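Local structure of dual specificity protein phosphatase 12 (Homo sapiens, 4KI9) at residues 28-33 / 49-54; 61-66 / 155-160. The protein removes phosphate from phosphotyrosine and from phosphoserine or phosphothreonine in proteins, the chain here being its catalytic domain. The protein carries 2 engineered substitutions. One frame throughout, in Å; residues are numbered along the deposited sequence.

In the fold
Interaction 1 is sheet architecture and interaction 2 is the docking of a C-terminal helix. In 28-33 / 49-54 two parallel strands pair at one border of the central sheet, with strand 27-34 on the inner side and strand 50-55 outermost. Its grip is mostly backbone hydrogen bonding, with aliphatic packing on the face toward helix 68-80. In 61-66 / 155-160 the bonds come from side chains instead: a carboxylate, a phenol and a guanidinium group. Both are partly buried. Interaction 1 lies nearer the centre, its 28-33 side buried and its 49-54 side more exposed; interaction 2 lies farther out. They meet at Leu64, whose CD2 packs on Val33 and Val54 near substrate-binding Arg95.

Interaction 1 (28-33 / 49-54); sequences TAVLTV and LWRLFV
Thr28 O accepts the amide of Trp50 at 2.9 Å and also meets Trp50 CE3 at the edge of the indole, in its plane. Ala29 lies beside Trp50, CB to CB, and its methyl packs on Phe74 and Ala78 of helix 68-80. Val30 binds through both backbone groups: its N donates to Trp50 O, and its O accepts from Leu52 N at 3.1 Å. A water also donates to Val30 O. It accepts from Arg51 NH1 and lies 2.7 Å from Thr32 OG1, joining the two strands on this face. Leu31 CG is anti to its backbone N (chi1 -167°), which sets the side chain alongside Leu52, Leu31 CD1 to Leu52 CD2 4.0 Å; Leu31 CD2 reaches Val54 CG2. An alanine here would lose both methyl contacts and would likely leave a gap between Leu52, Val54 and helix 68-80. Thr32 N donates to Leu52 O, and Thr32 O takes Val54 N nearly straight, at 2.8 Å. Thr32 OG1 is also hydrogen-bonded to His88, while Thr32 CG2 touches Phe53 CD2 at 3.9 Å. Val33 packs CG2 near Val54 CG1 and touches substrate-binding Arg95. This is in-register parallel pairing at the border of the central sheet of a dual specificity phosphatase fold.

Interaction 2 (61-66 / 155-160); sequences ETDLLS and QYRLQK
Asp63 meets the C-terminal helix with both carboxylate oxygens. Tyr156 OH donates to Asp63 OD1 at 2.7 Å, coming from above the carboxylate plane. The carboxylate and the phenol ring are turned 72° apart. Asp63 OD2 forms a salt bridge with Arg157 NH1 at 2.8 Å. Here the planes of carboxylate and guanidinium are nearly parallel, 14° apart, and a single guanidinium nitrogen makes the bond. Arg157 folds at chi2 and chi3, which brings its end back to the carboxylate.

The ring of Tyr156 is held between two side chains. Leu65 CD2 sits over the centre of one face, 3.7 Å from the ring centroid, in a CH-pi contact. Lys160 CG covers the opposite face, offset toward the rim. The end of Lys160 runs on to the loop, where its CE packs against Glu61 O at 3.2 Å.

The second shell fixes the carboxylate. Asp63 CG is anti to the backbone N (chi1 178°), and Asp63 OD1 accepts from Ser66 N at 3.0 Å, an Asx motif. Ser66 N and Tyr156 OH reach OD1 from opposite faces of its plane. Ser66 OG donates to OD2 on the syn side, and Tyr153 of helix 151-160 is also hydrogen-bonded to this hydroxyl. Farther out, Gln135 of helix 130-141 bonds Thr62 O and the backbone amides of Leu64 and Leu65. Tyr156 packs on Gln135 and Leu138 of that helix.

Two hydroxyls, one amide and one guanidinium group thus share one carboxylate. These donors would be expected to stabilise its negative charge and to resist its rotation. The loop before helix 68-80 is therefore tied to helix 151-160 by directed polar bonds as well as by packing on the ring.

Interaction 1 (28-33 / 49-54)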
ATOM      1  N   THR A  28      13.683   4.490  -7.163  1.00 22.90           N
ATOM      2  CA  THR A  28      14.628   3.395  -6.981  1.00 21.24           C
ATOM      3  C   THR A  28      14.136   2.385  -5.952  1.00 22.07           C
ATOM      4  O   THR A  28      14.882   1.498  -5.546  1.00 21.46           O
ATOM      5  CB  THR A  28      16.026   3.882  -6.572  1.00 20.89           C
ATOM      6  OG1 THR A  28      15.938   4.625  -5.347  1.00 25.22           O
ATOM      7  CG2 THR A  28      16.644   4.746  -7.674  1.00 21.95           C
ATOM      8  N   ALA A  29      12.880   2.527  -5.541  1.00 21.67           N
ATOM      9  CA  ALA A  29      12.249   1.563  -4.644  1.00 16.62           C
ATOM     10  C   ALA A  29      10.840   1.277  -5.134  1.00 22.22           C
ATOM     11  O   ALA A  29      10.047   2.195  -5.339  1.00 20.88           O
ATOM     12  CB  ALA A  29      12.241   2.073  -3.207  1.00 14.87           C
ATOM     13  N   VAL A  30      10.526   0.003  -5.345  1.00 20.54           N
ATOM     14  CA  VAL A  30       9.236  -0.354  -5.914  1.00 21.11           C
ATOM     15  C   VAL A  30       8.559  -1.423  -5.088  1.00 21.77           C
ATOM     16  O   VAL A  30       9.115  -2.505  -4.883  1.00 19.76           O
ATOM     17  CB  VAL A  30       9.370  -0.839  -7.379  1.00 22.53           C
ATOM     18  CG1 VAL A  30       8.008  -1.305  -7.911  1.00 20.42           C
ATOM     19  CG2 VAL A  30       9.942   0.271  -8.266  1.00 23.76           C
ATOM     20  N   LEU A  31       7.369  -1.104  -4.591  1.00 15.73           N
ATOM     21  CA  LEU A  31       6.568  -2.076  -3.871  1.00 19.44           C
ATOM     22  C   LEU A  31       5.482  -2.542  -4.815  1.00 21.16           C
ATOM     23  O   LEU A  31       4.609  -1.766  -5.208  1.00 19.49           O
ATOM     24  CB  LEU A  31       5.943  -1.460  -2.617  1.00 15.66           C
ATOM     25  CG  LEU A  31       5.334  -2.443  -1.597  1.00 19.25           C
ATOM     26  CD1 LEU A  31       5.149  -1.717  -0.271  1.00 21.03           C
ATOM     27  CD2 LEU A  31       3.986  -3.011  -2.039  1.00 18.65           C
ATOM     28  N   THR A  32       5.554  -3.814  -5.176  1.00 21.17           N
ATOM     29  CA  THR A  32       4.529  -4.460  -5.985  1.00 20.95           C
ATOM     30  C   THR A  32       3.539  -5.190  -5.072  1.00 22.31           C
ATOM     31  O   THR A  32       3.923  -6.060  -4.292  1.00 18.61           O
ATOM     32  CB  THR A  32       5.162  -5.476  -6.951  1.00 21.24           C
ATOM     33  OG1 THR A  32       6.133  -4.816  -7.782  1.00 24.85           O
ATOM     34  CG2 THR A  32       4.100  -6.153  -7.810  1.00 24.97           C
ATOM     35  N   VAL A  33       2.265  -4.813  -5.150  1.00 20.19           N
ATOM     36  CA  VAL A  33       1.226  -5.555  -4.452  1.00 20.04           C
ATOM     37  C   VAL A  33       0.249  -6.060  -5.512  1.00 25.71           C
ATOM     38  O   VAL A  33      -0.569  -5.310  -6.032  1.00 26.36           O
ATOM     39  CB  VAL A  33       0.553  -4.707  -3.322  1.00 24.07           C
ATOM     40  CG1 VAL A  33       0.150  -3.313  -3.827  1.00 24.12           C
ATOM     41  CG2 VAL A  33      -0.633  -5.449  -2.715  1.00 24.08           C
ATOM     42  N   LEU A  49      18.382  -0.942  -7.291  1.00 20.53           N
ATOM     43  CA  LEU A  49      16.928  -0.895  -7.109  1.00 23.19           C
ATOM     44  C   LEU A  49      16.477  -1.795  -5.964  1.00 20.07           C
ATOM     45  O   LEU A  49      16.850  -2.970  -5.924  1.00 18.83           O
ATOM     46  CB  LEU A  49      16.248  -1.381  -8.390  1.00 33.71           C
ATOM     47  CG  LEU A  49      15.654  -0.391  -9.388  1.00 49.83           C
ATOM     48  CD1 LEU A  49      16.508   0.856  -9.523  1.00 48.90           C
ATOM     49  CD2 LEU A  49      15.489  -1.087 -10.737  1.00 54.36           C
ATOM     50  N   TRP A  50      15.675  -1.254  -5.046  1.00 17.65           N
ATOM     51  CA  TRP A  50      15.088  -2.045  -3.957  1.00 15.45           C
ATOM     52  C   TRP A  50      13.638  -2.388  -4.290  1.00 21.33           C
ATOM     53  O   TRP A  50      12.906  -1.550  -4.806  1.00 19.24           O
ATOM     54  CB  TRP A  50      15.096  -1.248  -2.652  1.00 16.28           C
ATOM     55  CG  TRP A  50      16.443  -1.055  -2.035  1.00 19.25           C
ATOM     56  CD1 TRP A  50      16.975  -1.757  -0.988  1.00 20.54           C
ATOM     57  CD2 TRP A  50      17.430  -0.079  -2.411  1.00 19.66           C
ATOM     58  NE1 TRP A  50      18.241  -1.284  -0.698  1.00 23.39           N
ATOM     59  CE2 TRP A  50      18.540  -0.259  -1.557  1.00 22.61           C
ATOM     60  CE3 TRP A  50      17.486   0.916  -3.395  1.00 18.63           C
ATOM     61  CZ2 TRP A  50      19.683   0.526  -1.657  1.00 24.31           C
ATOM     62  CZ3 TRP A  50      18.618   1.703  -3.484  1.00 22.03           C
ATOM     63  CH2 TRP A  50      19.707   1.498  -2.626  1.00 29.27           C
ATOM     64  N   ARG A  51      13.215  -3.611  -3.976  1.00 16.43           N
ATOM     65  CA  ARG A  51      11.846  -4.025  -4.230  1.00 16.17           C
ATOM     66  C   ARG A  51      11.269  -4.764  -3.037  1.00 15.64           C
ATOM     67  O   ARG A  51      11.998  -5.390  -2.265  1.00 17.22           O
ATOM     68  CB  ARG A  51      11.775  -4.953  -5.453  1.00 21.82           C
ATOM     69  CG  ARG A  51      12.073  -4.288  -6.813  1.00 21.15           C
ATOM     70  CD  ARG A  51      12.081  -5.335  -7.928  1.00 26.06           C
ATOM     71  NE  ARG A  51      12.365  -4.782  -9.251  1.00 46.14           N
ATOM     72  CZ  ARG A  51      11.432  -4.327 -10.085  1.00 54.56           C
ATOM     73  NH1 ARG A  51      10.156  -4.346  -9.723  1.00 57.42           N
ATOM     74  NH2 ARG A  51      11.770  -3.846 -11.278  1.00 47.96           N
ATOM     75  N   LEU A  52       9.954  -4.676  -2.893  1.00 15.53           N
ATOM     76  CA  LEU A  52       9.211  -5.548  -1.996  1.00 15.78           C
ATOM     77  C   LEU A  52       7.993  -6.054  -2.760  1.00 19.68           C
ATOM     78  O   LEU A  52       7.195  -5.269  -3.300  1.00 14.81           O
ATOM     79  CB  LEU A  52       8.768  -4.796  -0.732  1.00 13.25           C
ATOM     80  CG  LEU A  52       7.792  -5.585   0.147  1.00 17.48           C
ATOM     81  CD1 LEU A  52       8.438  -6.841   0.698  1.00 20.42           C
ATOM     82  CD2 LEU A  52       7.249  -4.718   1.273  1.00 15.17           C
ATOM     83  N   PHE A  53       7.858  -7.367  -2.825  1.00 15.67           N
ATOM     84  CA  PHE A  53       6.686  -7.962  -3.444  1.00 19.11           C
ATOM     85  C   PHE A  53       5.709  -8.482  -2.384  1.00 21.37           C
ATOM     86  O   PHE A  53       6.080  -9.278  -1.538  1.00 17.52           O
ATOM     87  CB  PHE A  53       7.115  -9.084  -4.394  1.00 18.58           C
ATOM     88  CG  PHE A  53       5.961  -9.889  -4.935  1.00 21.43           C
ATOM     89  CD1 PHE A  53       5.926 -11.266  -4.787  1.00 25.95           C
ATOM     90  CD2 PHE A  53       4.923  -9.265  -5.604  1.00 18.52           C
ATOM     91  CE1 PHE A  53       4.859 -12.007  -5.280  1.00 30.86           C
ATOM     92  CE2 PHE A  53       3.850  -9.994  -6.093  1.00 22.77           C
ATOM     93  CZ  PHE A  53       3.820 -11.371  -5.935  1.00 26.39           C
ATOM     94  N   VAL A  54       4.466  -8.015  -2.434  1.00 22.00           N
ATOM     95  CA  VAL A  54       3.433  -8.445  -1.498  1.00 23.95           C
ATOM     96  C   VAL A  54       2.362  -9.158  -2.323  1.00 20.03           C
ATOM     97  O   VAL A  54       1.557  -8.510  -2.988  1.00 19.76           O
ATOM     98  CB  VAL A  54       2.817  -7.241  -0.726  1.00 18.81           C
ATOM     99  CG1 VAL A  54       1.613  -7.686   0.118  1.00 23.14           C
ATOM    100  CG2 VAL A  54       3.897  -6.555   0.179  1.00 15.78           C
TER
HETATM  101  O   HOH W   1       8.674  -4.645  -6.948  1.00 24.91           O

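Interaction 2 (61-66 / 155-160)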
ATOM      1  N   GLU A  61     -11.571 -11.050   0.539  1.00 24.03           N
ATOM      2  CA  GLU A  61     -11.059 -12.138   1.374  1.00 32.71           C
ATOM      3  C   GLU A  61      -9.541 -12.082   1.515  1.00 30.77           C
ATOM      4  O   GLU A  61      -8.978 -12.753   2.380  1.00 31.36           O
ATOM      5  CB  GLU A  61     -11.451 -13.518   0.838  1.00 37.92           C
ATOM      6  CG  GLU A  61     -12.838 -13.601   0.240  1.00 48.12           C
ATOM      7  CD  GLU A  61     -12.830 -13.228  -1.226  1.00 53.70           C
ATOM      8  OE1 GLU A  61     -12.270 -14.004  -2.033  1.00 61.32           O
ATOM      9  OE2 GLU A  61     -13.358 -12.151  -1.564  1.00 47.78           O
ATOM     10  N   THR A  62      -8.879 -11.305   0.661  1.00 25.00           N
ATOM     11  CA  THR A  62      -7.422 -11.208   0.737  1.00 25.01           C
ATOM     12  C   THR A  62      -7.007 -10.540   2.033  1.00 25.66           C
ATOM     13  O   THR A  62      -7.532  -9.490   2.386  1.00 23.40           O
ATOM     14  CB  THR A  62      -6.826 -10.425  -0.449  1.00 21.65           C
ATOM     15  OG1 THR A  62      -7.087 -11.134  -1.666  1.00 28.36           O
ATOM     16  CG2 THR A  62      -5.326 -10.267  -0.279  1.00 22.24           C
ATOM     17  N   ASP A  63      -6.073 -11.161   2.748  1.00 22.53           N
ATOM     18  CA  ASP A  63      -5.536 -10.571   3.964  1.00 19.93           C
ATOM     19  C   ASP A  63      -4.358  -9.664   3.636  1.00 22.45           C
ATOM     20  O   ASP A  63      -3.216 -10.124   3.544  1.00 25.10           O
ATOM     21  CB  ASP A  63      -5.110 -11.664   4.951  1.00 20.04           C
ATOM     22  CG  ASP A  63      -4.492 -11.101   6.223  1.00 22.52           C
ATOM     23  OD1 ASP A  63      -4.564  -9.878   6.453  1.00 22.89           O
ATOM     24  OD2 ASP A  63      -3.945 -11.889   7.023  1.00 21.64           O
ATOM     25  N   LEU A  64      -4.637  -8.376   3.455  1.00 18.82           N
ATOM     26  CA  LEU A  64      -3.588  -7.375   3.327  1.00 23.80           C
ATOM     27  C   LEU A  64      -3.126  -6.908   4.700  1.00 20.96           C
ATOM     28  O   LEU A  64      -1.953  -6.539   4.892  1.00 18.82           O
ATOM     29  CB  LEU A  64      -4.095  -6.166   2.548  1.00 26.57           C
ATOM     30  CG  LEU A  64      -3.822  -6.042   1.052  1.00 30.77           C
ATOM     31  CD1 LEU A  64      -4.011  -4.597   0.672  1.00 26.37           C
ATOM     32  CD2 LEU A  64      -2.426  -6.513   0.687  1.00 25.82           C
ATOM     33  N   LEU A  65      -4.054  -6.906   5.652  1.00 19.11           N
ATOM     34  CA  LEU A  65      -3.801  -6.385   7.005  1.00 17.02           C
ATOM     35  C   LEU A  65      -2.502  -6.903   7.622  1.00 16.75           C
ATOM     36  O   LEU A  65      -1.734  -6.132   8.194  1.00 18.12           O
ATOM     37  CB  LEU A  65      -4.986  -6.701   7.933  1.00 15.48           C
ATOM     38  CG  LEU A  65      -4.857  -6.283   9.406  1.00 17.29           C
ATOM     39  CD1 LEU A  65      -4.571  -4.785   9.530  1.00 14.95           C
ATOM     40  CD2 LEU A  65      -6.153  -6.613  10.159  1.00 17.55           C
ATOM     41  N   SER A  66      -2.262  -8.206   7.495  1.00 15.39           N
ATOM     42  CA  SER A  66      -1.110  -8.853   8.107  1.00 17.69           C
ATOM     43  C   SER A  66       0.215  -8.374   7.511  1.00 19.36           C
ATOM     44  O   SER A  66       1.254  -8.483   8.153  1.00 16.32           O
ATOM     45  CB  SER A  66      -1.230 -10.378   7.978  1.00 22.22           C
ATOM     46  OG  SER A  66      -2.356 -10.855   8.715  1.00 25.99           O
ATOM     47  N   GLN A 155      -9.351 -12.229  16.408  1.00 26.13           N
ATOM     48  CA  GLN A 155     -10.706 -12.438  15.893  1.00 28.54           C
ATOM     49  C   GLN A 155     -10.720 -12.344  14.367  1.00 26.43           C
ATOM     50  O   GLN A 155     -11.379 -13.127  13.691  1.00 23.90           O
ATOM     51  CB  GLN A 155     -11.691 -11.431  16.500  1.00 27.15           C
ATOM     52  CG  GLN A 155     -13.122 -11.686  16.096  1.00 30.23           C
ATOM     53  CD  GLN A 155     -13.682 -12.960  16.710  1.00 35.34           C
ATOM     54  OE1 GLN A 155     -13.140 -13.481  17.687  1.00 33.67           O
ATOM     55  NE2 GLN A 155     -14.767 -13.472  16.132  1.00 34.27           N
ATOM     56  N   TYR A 156      -9.982 -11.381  13.830  1.00 23.43           N
ATOM     57  CA  TYR A 156      -9.870 -11.201  12.390  1.00 23.05           C
ATOM     58  C   TYR A 156      -9.295 -12.435  11.681  1.00 20.69           C
ATOM     59  O   TYR A 156      -9.769 -12.818  10.606  1.00 23.71           O
ATOM     60  CB  TYR A 156      -8.978  -9.988  12.114  1.00 22.20           C
ATOM     61  CG  TYR A 156      -8.496  -9.842  10.689  1.00 24.51           C
ATOM     62  CD1 TYR A 156      -7.202 -10.228  10.322  1.00 21.59           C
ATOM     63  CD2 TYR A 156      -9.307  -9.272   9.721  1.00 26.21           C
ATOM     64  CE1 TYR A 156      -6.750 -10.072   9.012  1.00 16.83           C
ATOM     65  CE2 TYR A 156      -8.860  -9.107   8.410  1.00 25.64           C
ATOM     66  CZ  TYR A 156      -7.580  -9.505   8.069  1.00 22.15           C
ATOM     67  OH  TYR A 156      -7.139  -9.336   6.775  1.00 24.16           O
ATOM     68  N   ARG A 157      -8.267 -13.041  12.267  1.00 20.19           N
ATOM     69  CA  ARG A 157      -7.653 -14.233  11.675  1.00 18.90           C
ATOM     70  C   ARG A 157      -8.553 -15.478  11.797  1.00 22.20           C
ATOM     71  O   ARG A 157      -8.593 -16.319  10.905  1.00 26.07           O
ATOM     72  CB  ARG A 157      -6.262 -14.489  12.269  1.00 23.89           C
ATOM     73  CG  ARG A 157      -5.175 -13.464  11.853  1.00 20.79           C
ATOM     74  CD  ARG A 157      -4.887 -13.447  10.353  1.00 20.95           C
ATOM     75  NE  ARG A 157      -4.807 -14.802   9.813  1.00 21.57           N
ATOM     76  CZ  ARG A 157      -5.091 -15.135   8.556  1.00 23.39           C
ATOM     77  NH1 ARG A 157      -5.454 -14.206   7.675  1.00 23.83           N
ATOM     78  NH2 ARG A 157      -5.021 -16.408   8.181  1.00 23.03           N
ATOM     79  N   LEU A 158      -9.283 -15.595  12.895  1.00 20.17           N
ATOM     80  CA  LEU A 158     -10.263 -16.671  13.013  1.00 19.88           C
ATOM     81  C   LEU A 158     -11.314 -16.532  11.915  1.00 22.53           C
ATOM     82  O   LEU A 158     -11.724 -17.522  11.308  1.00 21.75           O
ATOM     83  CB  LEU A 158     -10.945 -16.667  14.389  1.00 27.98           C
ATOM     84  CG  LEU A 158     -10.089 -16.967  15.618  1.00 27.24           C
ATOM     85  CD1 LEU A 158     -10.921 -16.838  16.876  1.00 27.04           C
ATOM     86  CD2 LEU A 158      -9.514 -18.380  15.498  1.00 27.65           C
ATOM     87  N   GLN A 159     -11.754 -15.302  11.660  1.00 22.07           N
ATOM     88  CA  GLN A 159     -12.765 -15.073  10.626  1.00 27.60           C
ATOM     89  C   GLN A 159     -12.211 -15.381   9.243  1.00 21.45           C
ATOM     90  O   GLN A 159     -12.902 -15.946   8.401  1.00 29.10           O
ATOM     91  CB  GLN A 159     -13.300 -13.635  10.697  1.00 27.70           C
ATOM     92  CG  GLN A 159     -14.036 -13.366  12.012  1.00 45.92           C
ATOM     93  CD  GLN A 159     -14.660 -11.983  12.092  1.00 57.92           C
ATOM     94  OE1 GLN A 159     -15.056 -11.535  13.169  1.00 57.55           O
ATOM     95  NE2 GLN A 159     -14.758 -11.306  10.953  1.00 64.13           N
ATOM     96  N   LYS A 160     -10.956 -15.014   9.016  1.00 19.19           N
ATOM     97  CA  LYS A 160     -10.310 -15.302   7.736  1.00 21.53           C
ATOM     98  C   LYS A 160     -10.279 -16.780   7.360  1.00 22.01           C
ATOM     99  O   LYS A 160     -10.399 -17.123   6.178  1.00 21.51           O
ATOM    100  CB  LYS A 160      -8.903 -14.684   7.692  1.00 26.23           C
ATOM    101  CG  LYS A 160      -8.925 -13.217   7.274  1.00 29.87           C
ATOM    102  CD  LYS A 160      -9.254 -13.106   5.791  1.00 32.29           C
ATOM    103  CE  LYS A 160      -9.477 -11.675   5.364  1.00 26.84           C
ATOM    104  NZ  LYS A 160     -10.787 -11.184   5.829  1.00 27.75           N
TER